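Local coordinates for adhesion and penetration protein autotransporter (Haemophilus influenzae, PDB 3SYJ), which probably acts as a serine protease and promotes bacterial adherence and invasion by binding a host cell structure, at residues Lys490-Thr495 with Ile537-Phe543; Val617-Asp621 with Lys693-Ser697; Trp622-Lys628 with Arg643-Glu649. One frame throughout, in Å; residues are numbered along the deposited sequence.

Contact 1: residues Lys490-Thr495 with Ile537-Phe543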
loop_
_atom_site.group_PDB
_atom_site.type_symbol
_atom_site.label_atom_id
_atom_site.label_comp_id
_atom_site.label_asym_id
_atom_site.label_seq_id
_atom_site.Cartn_x
_atom_site.Cartn_y
_atom_site.Cartn_z
ATOM N N LYS A 490 -9.181 -36.058 27.723
ATOM C CA LYS A 490 -8.808 -37.069 26.743
ATOM C C LYS A 490 -9.800 -36.963 25.591
ATOM O O LYS A 490 -9.422 -36.658 24.462
ATOM C CB LYS A 490 -8.826 -38.456 27.371
ATOM C CG LYS A 490 -7.770 -38.623 28.446
ATOM C CD LYS A 490 -7.975 -39.899 29.240
ATOM C CE LYS A 490 -7.091 -39.919 30.477
ATOM N NZ LYS A 490 -7.659 -40.808 31.527
ATOM N N ARG A 491 -11.075 -37.199 25.890
ATOM C CA ARG A 491 -12.156 -36.799 24.997
ATOM C C ARG A 491 -13.230 -36.058 25.789
ATOM O O ARG A 491 -13.433 -36.322 26.980
ATOM C CB ARG A 491 -12.763 -38.002 24.266
ATOM C CG ARG A 491 -13.251 -39.118 25.163
ATOM C CD ARG A 491 -13.862 -40.276 24.350
ATOM N NE ARG A 491 -15.282 -40.053 24.147
ATOM C CZ ARG A 491 -16.233 -40.551 24.929
ATOM N NH1 ARG A 491 -15.928 -41.335 25.954
ATOM N NH2 ARG A 491 -17.495 -40.267 24.676
ATOM N N ILE A 492 -13.910 -35.120 25.144
ATOM C CA ILE A 492 -15.019 -34.437 25.793
ATOM C C ILE A 492 -16.308 -35.183 25.468
ATOM O O ILE A 492 -16.619 -35.410 24.305
ATOM C CB ILE A 492 -15.131 -32.963 25.339
ATOM C CG1 ILE A 492 -13.793 -32.238 25.518
ATOM C CG2 ILE A 492 -16.213 -32.233 26.126
ATOM C CD1 ILE A 492 -13.758 -30.874 24.852
ATOM N N GLN A 493 -17.043 -35.593 26.495
ATOM C CA GLN A 493 -18.354 -36.190 26.281
ATOM C C GLN A 493 -19.338 -35.091 25.933
ATOM O O GLN A 493 -19.562 -34.167 26.717
ATOM C CB GLN A 493 -18.825 -36.919 27.528
ATOM C CG GLN A 493 -17.940 -38.063 27.933
ATOM C CD GLN A 493 -18.612 -38.943 28.953
ATOM O OE1 GLN A 493 -19.614 -39.588 28.659
ATOM N NE2 GLN A 493 -18.069 -38.968 30.170
ATOM N N ASN A 494 -19.914 -35.187 24.746
ATOM C CA ASN A 494 -20.864 -34.192 24.301
ATOM C C ASN A 494 -21.835 -34.848 23.342
ATOM O O ASN A 494 -21.478 -35.798 22.649
ATOM C CB ASN A 494 -20.146 -33.018 23.627
ATOM C CG ASN A 494 -19.467 -33.417 22.333
ATOM O OD1 ASN A 494 -18.461 -34.133 22.343
ATOM N ND2 ASN A 494 -20.006 -32.952 21.211
ATOM N N THR A 495 -23.060 -34.334 23.323
ATOM C CA THR A 495 -24.149 -34.886 22.521
ATOM C C THR A 495 -24.478 -34.041 21.286
ATOM O O THR A 495 -24.792 -34.590 20.228
ATOM C CB THR A 495 -25.443 -35.052 23.366
ATOM O OG1 THR A 495 -25.317 -36.193 24.223
ATOM C CG2 THR A 495 -26.652 -35.254 22.468
ATOM N N ILE A 537 -12.060 -38.641 17.728
ATOM C CA ILE A 537 -12.973 -38.089 18.714
ATOM C C ILE A 537 -13.563 -36.830 18.120
ATOM O O ILE A 537 -13.021 -36.283 17.164
ATOM C CB ILE A 537 -12.280 -37.758 20.050
ATOM C CG1 ILE A 537 -11.228 -36.658 19.866
ATOM C CG2 ILE A 537 -11.668 -39.010 20.643
ATOM C CD1 ILE A 537 -10.430 -36.338 21.124
ATOM N N ALA A 538 -14.675 -36.368 18.675
ATOM C CA ALA A 538 -15.360 -35.240 18.080
ATOM C C ALA A 538 -15.982 -34.351 19.136
ATOM O O ALA A 538 -16.293 -34.797 20.240
ATOM C CB ALA A 538 -16.428 -35.735 17.107
ATOM N N TYR A 539 -16.159 -33.086 18.787
ATOM C CA TYR A 539 -16.829 -32.149 19.661
ATOM C C TYR A 539 -17.868 -31.403 18.837
ATOM O O TYR A 539 -17.526 -30.664 17.919
ATOM C CB TYR A 539 -15.815 -31.171 20.265
ATOM C CG TYR A 539 -16.425 -30.138 21.187
ATOM C CD1 TYR A 539 -16.973 -30.513 22.407
ATOM C CD2 TYR A 539 -16.433 -28.782 20.849
ATOM C CE1 TYR A 539 -17.530 -29.574 23.259
ATOM C CE2 TYR A 539 -16.988 -27.832 21.697
ATOM C CZ TYR A 539 -17.534 -28.238 22.902
ATOM O OH TYR A 539 -18.097 -27.324 23.768
ATOM N N ASN A 540 -19.139 -31.604 19.168
ATOM C CA ASN A 540 -20.237 -31.011 18.411
ATOM C C ASN A 540 -20.570 -29.575 18.815
ATOM O O ASN A 540 -21.409 -28.925 18.183
ATOM C CB ASN A 540 -21.497 -31.862 18.579
ATOM C CG ASN A 540 -21.385 -33.212 17.909
ATOM O OD1 ASN A 540 -20.327 -33.844 17.931
ATOM N ND2 ASN A 540 -22.482 -33.664 17.306
ATOM N N GLY A 541 -19.919 -29.081 19.866
ATOM C CA GLY A 541 -20.313 -27.824 20.479
ATOM C C GLY A 541 -19.466 -26.606 20.153
ATOM O O GLY A 541 -18.815 -26.536 19.103
ATOM N N TRP A 542 -19.493 -25.641 21.075
ATOM C CA TRP A 542 -18.807 -24.362 20.920
ATOM C C TRP A 542 -17.618 -24.183 21.867
ATOM O O TRP A 542 -17.643 -24.650 23.010
ATOM C CB TRP A 542 -19.790 -23.199 21.134
ATOM C CG TRP A 542 -20.606 -22.903 19.925
ATOM C CD1 TRP A 542 -21.791 -23.483 19.577
ATOM C CD2 TRP A 542 -20.294 -21.969 18.889
ATOM N NE1 TRP A 542 -22.236 -22.968 18.389
ATOM C CE2 TRP A 542 -21.335 -22.035 17.943
ATOM C CE3 TRP A 542 -19.235 -21.085 18.668
ATOM C CZ2 TRP A 542 -21.354 -21.247 16.791
ATOM C CZ3 TRP A 542 -19.252 -20.298 17.524
ATOM C CH2 TRP A 542 -20.304 -20.389 16.597
ATOM N N PHE A 543 -16.584 -23.511 21.366
ATOM C CA PHE A 543 -15.494 -22.980 22.186
ATOM C C PHE A 543 -15.542 -21.463 22.125
ATOM O O PHE A 543 -15.324 -20.872 21.072
ATOM C CB PHE A 543 -14.137 -23.465 21.681
ATOM C CG PHE A 543 -13.871 -24.910 21.962
ATOM C CD1 PHE A 543 -13.586 -25.332 23.249
ATOM C CD2 PHE A 543 -13.908 -25.847 20.947
ATOM C CE1 PHE A 543 -13.346 -26.662 23.520
ATOM C CE2 PHE A 543 -13.663 -27.189 21.210
ATOM C CZ PHE A 543 -13.381 -27.596 22.498
HETATM O O HOH W 1 -14.053 -34.779 22.229
#

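Contact 2: residues Val617-Asp621 with Lys693-Ser697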
loop_
_atom_site.group_PDB
_atom_site.type_symbol
_atom_site.label_atom_id
_atom_site.label_comp_id
_atom_site.label_asym_id
_atom_site.label_seq_id
_atom_site.Cartn_x
_atom_site.Cartn_y
_atom_site.Cartn_z
ATOM N N VAL A 617 -29.091 -39.953 6.738
ATOM C CA VAL A 617 -28.199 -38.831 6.493
ATOM C C VAL A 617 -28.254 -38.431 5.024
ATOM O O VAL A 617 -27.995 -39.265 4.163
ATOM C CB VAL A 617 -26.764 -39.216 6.840
ATOM C CG1 VAL A 617 -25.807 -38.115 6.420
ATOM C CG2 VAL A 617 -26.646 -39.512 8.331
ATOM N N TRP A 618 -28.599 -37.173 4.734
ATOM C CA TRP A 618 -28.679 -36.703 3.343
ATOM C C TRP A 618 -27.447 -35.899 2.952
ATOM O O TRP A 618 -27.143 -34.879 3.568
ATOM C CB TRP A 618 -29.938 -35.864 3.084
ATOM C CG TRP A 618 -31.234 -36.558 3.400
ATOM C CD1 TRP A 618 -31.438 -37.904 3.523
ATOM C CD2 TRP A 618 -32.513 -35.940 3.608
ATOM N NE1 TRP A 618 -32.755 -38.159 3.810
ATOM C CE2 TRP A 618 -33.439 -36.972 3.867
ATOM C CE3 TRP A 618 -32.966 -34.616 3.603
ATOM C CZ2 TRP A 618 -34.790 -36.723 4.124
ATOM C CZ3 TRP A 618 -34.311 -34.370 3.859
ATOM C CH2 TRP A 618 -35.205 -35.419 4.116
ATOM N N ASP A 619 -26.760 -36.353 1.910
ATOM C CA ASP A 619 -25.472 -35.787 1.505
ATOM C C ASP A 619 -25.566 -34.337 1.010
ATOM O O ASP A 619 -24.571 -33.614 1.009
ATOM C CB ASP A 619 -24.832 -36.684 0.428
ATOM C CG ASP A 619 -23.310 -36.679 0.476
ATOM O OD1 ASP A 619 -22.730 -36.350 1.537
ATOM O OD2 ASP A 619 -22.694 -37.026 -0.553
ATOM N N HIS A 620 -26.756 -33.918 0.581
ATOM C CA HIS A 620 -26.975 -32.552 0.103
ATOM C C HIS A 620 -27.577 -31.657 1.183
ATOM O O HIS A 620 -27.817 -30.470 0.957
ATOM C CB HIS A 620 -27.922 -32.560 -1.092
ATOM C CG HIS A 620 -29.328 -32.936 -0.738
ATOM N ND1 HIS A 620 -29.778 -34.239 -0.758
ATOM C CD2 HIS A 620 -30.380 -32.180 -0.338
ATOM C CE1 HIS A 620 -31.047 -34.270 -0.389
ATOM N NE2 HIS A 620 -31.435 -33.035 -0.126
ATOM N N ASP A 621 -27.843 -32.231 2.349
ATOM C CA ASP A 621 -28.529 -31.515 3.418
ATOM C C ASP A 621 -27.634 -31.457 4.658
ATOM O O ASP A 621 -27.724 -32.308 5.551
ATOM C CB ASP A 621 -29.860 -32.211 3.723
ATOM C CG ASP A 621 -30.616 -31.562 4.857
ATOM O OD1 ASP A 621 -30.297 -30.414 5.208
ATOM O OD2 ASP A 621 -31.539 -32.201 5.401
ATOM N N LYS A 693 -26.350 -31.849 -6.962
ATOM C CA LYS A 693 -27.151 -31.315 -5.871
ATOM C C LYS A 693 -26.284 -31.122 -4.639
ATOM O O LYS A 693 -26.388 -30.114 -3.941
ATOM C CB LYS A 693 -28.301 -32.273 -5.563
ATOM C CG LYS A 693 -29.165 -31.870 -4.380
ATOM C CD LYS A 693 -30.054 -30.679 -4.709
ATOM C CE LYS A 693 -31.206 -30.544 -3.706
ATOM N NZ LYS A 693 -32.168 -31.698 -3.746
ATOM N N VAL A 694 -25.424 -32.101 -4.379
ATOM C CA VAL A 694 -24.509 -32.033 -3.257
ATOM C C VAL A 694 -23.493 -30.922 -3.489
ATOM O O VAL A 694 -23.265 -30.086 -2.621
ATOM C CB VAL A 694 -23.784 -33.371 -3.044
ATOM C CG1 VAL A 694 -22.829 -33.271 -1.872
ATOM C CG2 VAL A 694 -24.788 -34.498 -2.824
ATOM N N ILE A 695 -22.894 -30.911 -4.675
ATOM C CA ILE A 695 -21.895 -29.913 -5.021
ATOM C C ILE A 695 -22.446 -28.504 -4.878
ATOM O O ILE A 695 -21.774 -27.612 -4.351
ATOM C CB ILE A 695 -21.370 -30.121 -6.456
ATOM C CG1 ILE A 695 -20.479 -31.360 -6.514
ATOM C CG2 ILE A 695 -20.611 -28.895 -6.950
ATOM C CD1 ILE A 695 -20.304 -31.906 -7.906
ATOM N N ASN A 696 -23.674 -28.304 -5.339
ATOM C CA ASN A 696 -24.277 -26.976 -5.309
ATOM C C ASN A 696 -24.677 -26.549 -3.906
ATOM O O ASN A 696 -24.912 -25.370 -3.664
ATOM C CB ASN A 696 -25.498 -26.902 -6.235
ATOM C CG ASN A 696 -25.120 -26.878 -7.707
ATOM O OD1 ASN A 696 -24.035 -26.423 -8.084
ATOM N ND2 ASN A 696 -26.024 -27.362 -8.551
ATOM N N SER A 697 -24.765 -27.508 -2.987
ATOM C CA SER A 697 -25.198 -27.212 -1.629
ATOM C C SER A 697 -24.023 -26.798 -0.742
ATOM O O SER A 697 -24.214 -26.243 0.333
ATOM C CB SER A 697 -25.909 -28.414 -1.013
ATOM O OG SER A 697 -24.964 -29.313 -0.460
#

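Contact 3: residues Trp622-Lys628 with Arg643-Glu649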
loop_
_atom_site.group_PDB
_atom_site.type_symbol
_atom_site.label_atom_id
_atom_site.label_comp_id
_atom_site.label_asym_id
_atom_site.label_seq_id
_atom_site.Cartn_x
_atom_site.Cartn_y
_atom_site.Cartn_z
ATOM N N TRP A 622 -26.753 -30.456 4.683
ATOM C CA TRP A 622 -25.803 -30.246 5.777
ATOM C C TRP A 622 -25.994 -28.881 6.424
ATOM O O TRP A 622 -26.502 -27.953 5.794
ATOM C CB TRP A 622 -24.365 -30.338 5.256
ATOM C CG TRP A 622 -23.838 -31.729 5.179
ATOM C CD1 TRP A 622 -24.469 -32.819 4.644
ATOM C CD2 TRP A 622 -22.557 -32.188 5.634
ATOM N NE1 TRP A 622 -23.664 -33.926 4.756
ATOM C CE2 TRP A 622 -22.487 -33.567 5.357
ATOM C CE3 TRP A 622 -21.468 -31.568 6.260
ATOM C CZ2 TRP A 622 -21.366 -34.337 5.674
ATOM C CZ3 TRP A 622 -20.361 -32.333 6.576
ATOM C CH2 TRP A 622 -20.317 -33.703 6.281
ATOM N N ILE A 623 -25.573 -28.769 7.682
ATOM C CA ILE A 623 -25.559 -27.498 8.396
ATOM C C ILE A 623 -24.243 -26.764 8.148
ATOM O O ILE A 623 -23.163 -27.353 8.265
ATOM C CB ILE A 623 -25.722 -27.711 9.917
ATOM C CG1 ILE A 623 -26.972 -28.557 10.201
ATOM C CG2 ILE A 623 -25.774 -26.371 10.633
ATOM C CD1 ILE A 623 -27.247 -28.824 11.670
ATOM N N ASN A 624 -24.333 -25.482 7.803
ATOM C CA ASN A 624 -23.139 -24.665 7.590
ATOM C C ASN A 624 -22.618 -24.045 8.889
ATOM O O ASN A 624 -23.401 -23.553 9.708
ATOM C CB ASN A 624 -23.417 -23.580 6.550
ATOM C CG ASN A 624 -23.649 -24.156 5.161
ATOM O OD1 ASN A 624 -23.016 -25.139 4.764
ATOM N ND2 ASN A 624 -24.564 -23.549 4.418
ATOM N N ARG A 625 -21.298 -24.069 9.071
ATOM C CA ARG A 625 -20.681 -23.587 10.308
ATOM C C ARG A 625 -19.686 -22.435 10.111
ATOM O O ARG A 625 -19.190 -22.191 9.006
ATOM C CB ARG A 625 -19.978 -24.734 11.040
ATOM C CG ARG A 625 -20.867 -25.923 11.375
ATOM C CD ARG A 625 -22.029 -25.535 12.277
ATOM N NE ARG A 625 -22.474 -26.663 13.092
ATOM C CZ ARG A 625 -23.580 -26.677 13.828
ATOM N NH1 ARG A 625 -24.376 -25.621 13.846
ATOM N NH2 ARG A 625 -23.889 -27.752 14.545
ATOM N N THR A 626 -19.402 -21.731 11.197
ATOM C CA THR A 626 -18.404 -20.678 11.183
ATOM C C THR A 626 -17.419 -20.950 12.300
ATOM O O THR A 626 -17.785 -21.461 13.360
ATOM C CB THR A 626 -19.011 -19.276 11.409
ATOM O OG1 THR A 626 -19.647 -19.227 12.692
ATOM C CG2 THR A 626 -20.019 -18.940 10.341
ATOM N N PHE A 627 -16.163 -20.620 12.048
ATOM C CA PHE A 627 -15.132 -20.751 13.056
ATOM C C PHE A 627 -14.329 -19.467 13.121
ATOM O O PHE A 627 -14.057 -18.836 12.099
ATOM C CB PHE A 627 -14.223 -21.936 12.742
ATOM C CG PHE A 627 -14.902 -23.265 12.873
ATOM C CD1 PHE A 627 -15.078 -23.847 14.117
ATOM C CD2 PHE A 627 -15.365 -23.937 11.753
ATOM C CE1 PHE A 627 -15.695 -25.079 14.242
ATOM C CE2 PHE A 627 -15.986 -25.167 11.871
ATOM C CZ PHE A 627 -16.148 -25.738 13.117
ATOM N N LYS A 628 -13.969 -19.077 14.336
ATOM C CA LYS A 628 -13.186 -17.875 14.546
ATOM C C LYS A 628 -12.241 -18.011 15.729
ATOM O O LYS A 628 -12.617 -18.489 16.803
ATOM C CB LYS A 628 -14.096 -16.669 14.765
ATOM C CG LYS A 628 -13.331 -15.381 15.007
ATOM C CD LYS A 628 -14.236 -14.165 14.870
ATOM C CE LYS A 628 -13.493 -12.890 15.265
ATOM N NZ LYS A 628 -14.408 -11.737 15.501
ATOM N N ARG A 643 -15.989 -29.614 4.354
ATOM C CA ARG A 643 -17.183 -29.135 3.660
ATOM C C ARG A 643 -18.162 -28.465 4.608
ATOM O O ARG A 643 -18.184 -28.764 5.801
ATOM C CB ARG A 643 -17.883 -30.275 2.915
ATOM C CG ARG A 643 -18.210 -31.501 3.773
ATOM C CD ARG A 643 -19.140 -32.463 3.031
ATOM N NE ARG A 643 -20.447 -31.857 2.793
ATOM C CZ ARG A 643 -21.487 -32.491 2.258
ATOM N NH1 ARG A 643 -21.383 -33.767 1.899
ATOM N NH2 ARG A 643 -22.634 -31.843 2.080
ATOM N N ASN A 644 -18.973 -27.569 4.058
ATOM C CA ASN A 644 -19.970 -26.827 4.822
ATOM C C ASN A 644 -19.389 -26.001 5.971
ATOM O O ASN A 644 -19.950 -25.936 7.068
ATOM C CB ASN A 644 -21.105 -27.743 5.286
ATOM C CG ASN A 644 -21.840 -28.391 4.117
ATOM O OD1 ASN A 644 -21.550 -29.531 3.754
ATOM N ND2 ASN A 644 -22.778 -27.653 3.507
ATOM N N VAL A 645 -18.256 -25.368 5.702
ATOM C CA VAL A 645 -17.745 -24.323 6.568
ATOM C C VAL A 645 -17.933 -23.020 5.808
ATOM O O VAL A 645 -17.286 -22.787 4.783
ATOM C CB VAL A 645 -16.255 -24.512 6.902
ATOM C CG1 VAL A 645 -15.761 -23.359 7.757
ATOM C CG2 VAL A 645 -16.021 -25.853 7.604
ATOM N N SER A 646 -18.845 -22.185 6.295
ATOM C CA SER A 646 -19.154 -20.933 5.624
ATOM C C SER A 646 -17.943 -20.025 5.640
ATOM O O SER A 646 -17.615 -19.386 4.643
ATOM C CB SER A 646 -20.328 -20.236 6.305
ATOM O OG SER A 646 -21.533 -20.923 6.045
ATOM N N SER A 647 -17.286 -19.966 6.788
ATOM C CA SER A 647 -16.143 -19.085 6.947
ATOM C C SER A 647 -15.283 -19.541 8.103
ATOM O O SER A 647 -15.784 -20.095 9.085
ATOM C CB SER A 647 -16.606 -17.649 7.202
ATOM O OG SER A 647 -17.375 -17.566 8.388
ATOM N N ILE A 648 -13.982 -19.323 7.976
ATOM C CA ILE A 648 -13.091 -19.474 9.111
ATOM C C ILE A 648 -12.245 -18.216 9.205
ATOM O O ILE A 648 -11.581 -17.835 8.243
ATOM C CB ILE A 648 -12.248 -20.772 9.030
ATOM C CG1 ILE A 648 -11.505 -21.010 10.346
ATOM C CG2 ILE A 648 -11.320 -20.768 7.809
ATOM C CD1 ILE A 648 -10.967 -22.415 10.488
ATOM N N GLU A 649 -12.312 -17.557 10.361
ATOM C CA GLU A 649 -11.664 -16.268 10.555
ATOM C C GLU A 649 -10.528 -16.334 11.574
ATOM O O GLU A 649 -10.678 -16.908 12.655
ATOM C CB GLU A 649 -12.683 -15.206 10.993
ATOM C CG GLU A 649 -12.074 -13.819 11.145
ATOM C CD GLU A 649 -13.051 -12.784 11.686
ATOM O OE1 GLU A 649 -14.273 -12.935 11.478
ATOM O OE2 GLU A 649 -12.587 -11.808 12.313
HETATM O O HOH W 2 -24.826 -29.435 2.240
HETATM O O HOH W 3 -15.910 -16.989 10.438
HETATM O O HOH W 4 -16.218 -11.852 13.570
#

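Contact 1: residues Lys490-Thr495 with Ile537-Phe543
A single water is gripped from both segments: it accepts from Ile492 N at 2.9 Å and donates to Ala538 O at 3.0 Å. The water thus bridges the two backbones. Beside it lies an apolar cluster. CD1 of Ile492 meets the edge of the Phe543 ring, 4.1 Å from CZ, near the ring plane. The same methyl lies 4.1 Å from CD1 of Tyr539, reached obliquely, and the CG2 branch of Ile492 touches CE1 of the same ring. Tyr539 is boxed in on both faces. The backbone N of Gly541 sits over the ring centre, and CZ of Phe543 lies off-centre over the opposite face. The hydroxyl is tied down too: Tyr539 OH donates to Trp542 O at 2.8 Å, from above the carbonyl plane, which fixes the ring against the turn that follows it.

At the other end, Ile537 reaches back along Lys490 and Arg491. Its chain is extended beyond CG1 (chi2 -176°), which carries CD1 to 3.5 Å from Lys490 O, while CG2 packs on Arg491 CB at 3.9 Å. The amide of Asn494 is set against the 538-540 backbone, its plane turned 50° from the Tyr539 ring. The polar ends have partners elsewhere: Arg491 forms salt bridges with Asp90 and Asp532, and Asn540 OD1 accepts from Arg675. Ile501 and Ile514 extend the apolar cluster. Such a filling of aliphatic and aromatic side chains between successive coils is typical of the interior of the right-handed parallel beta-helix of autotransporter passenger domains.

Contact 2: residues Val617-Asp621 with Lys693-Ser697
His620, in a type I beta turn from Trp618 to Asp621, packs on Lys693 of the short helix 692-697. The turn and the helix both stand off the body of the beta-solenoid. No hydrogen bond crosses between them, and van der Waals contact does the joining.

The aliphatic part of Lys693 lies against the histidine: CG is 3.6 Å from His620 CB. The chain bends at chi2 (73°) and again at chi4, which places NZ over one face of the imidazole, off-centre. CB of Asp621 covers the opposite face.

Val694 packs against Asp619 with both methyls. CG1 comes to 3.4 Å from Asp619 O, and CG2 touches Asp619 CB at 3.9 Å. Ser697 CB rests 3.4 Å from His620 O. The carboxylate of Asp619 has its polar partner elsewhere, in a salt bridge to Arg643.

Within the segments, Asp621 N donates to Trp618 O and closes the turn. The hydroxyl of Ser697 folds back into its own helix (chi1 84°), where Val694 O accepts twice, from Ser697 N at 3.0 Å and from Ser697 OG at 2.9 Å.

Contact 3: residues Trp622-Lys628 with Arg643-Glu649
Two parallel strands from successive coils of the beta-solenoid run side by side here, 625-628 against 645-649, with a beta bulge where Ser646 is inserted. Before the bulge Arg625 N donates to Asn644 O, and Arg625 O accepts from Ser646 N at 2.7 Å. Beyond it the register has moved by one residue: Phe627 N bonds to Ser647 O, and Phe627 O to Glu649 N.

Ahead of the strands, the guanidinium of Arg643 lies flat on the Trp622 indole, centres 3.5 Å apart and planes at 7°. Its CZ sits over the five-membered ring as a cation-pi contact, and CD covers the six-membered ring by CH-pi. Asn644 OD1 holds the guanidinium by its edge, accepting from Arg643 NE at 2.7 Å. The other end of that amide, Asn644 ND2, donates to Asn624 OD1 at 2.8 Å; the two amides are nearly coplanar.

On the buried face CB of Phe627 packs on Ile648 CG1 at 3.7 Å, and Val645 CG1 meets the ring edge. Arg625 shares this face, held by Ser571 and Glu497. On the other face Lys628 and Glu649 extend side by side. Their salt bridge is long, 3.7 Å from Lys628 NZ to Glu649 OE2, and a water also links NZ to Glu649 OE1. Parallel pairing of successive coils, with a largely apolar inner face, is typical of a right-handed parallel beta-helix.

How the contacts relate
Going from the N terminus of this passenger domain, the secreted part of the autotransporter, contact 1 closes first, when the chain returns from 490-495 to 537-543 after 41 residues. It is complete before the others begin. Contact 2 opens at 617-621, and strand 622-628 follows directly to open contact 3. That contact closes at 643-649. The chain then runs on to 693-697 and closes contact 2, so contact 3 is nested inside contact 2. Contacts 1 and 3 lie along the beta-helix and touch through Trp542 and Thr626. Contact 2 packs a turn against a short helix off the solenoid body. Arg643 joins it to contact 3 by reaching both Asp619 and Val694.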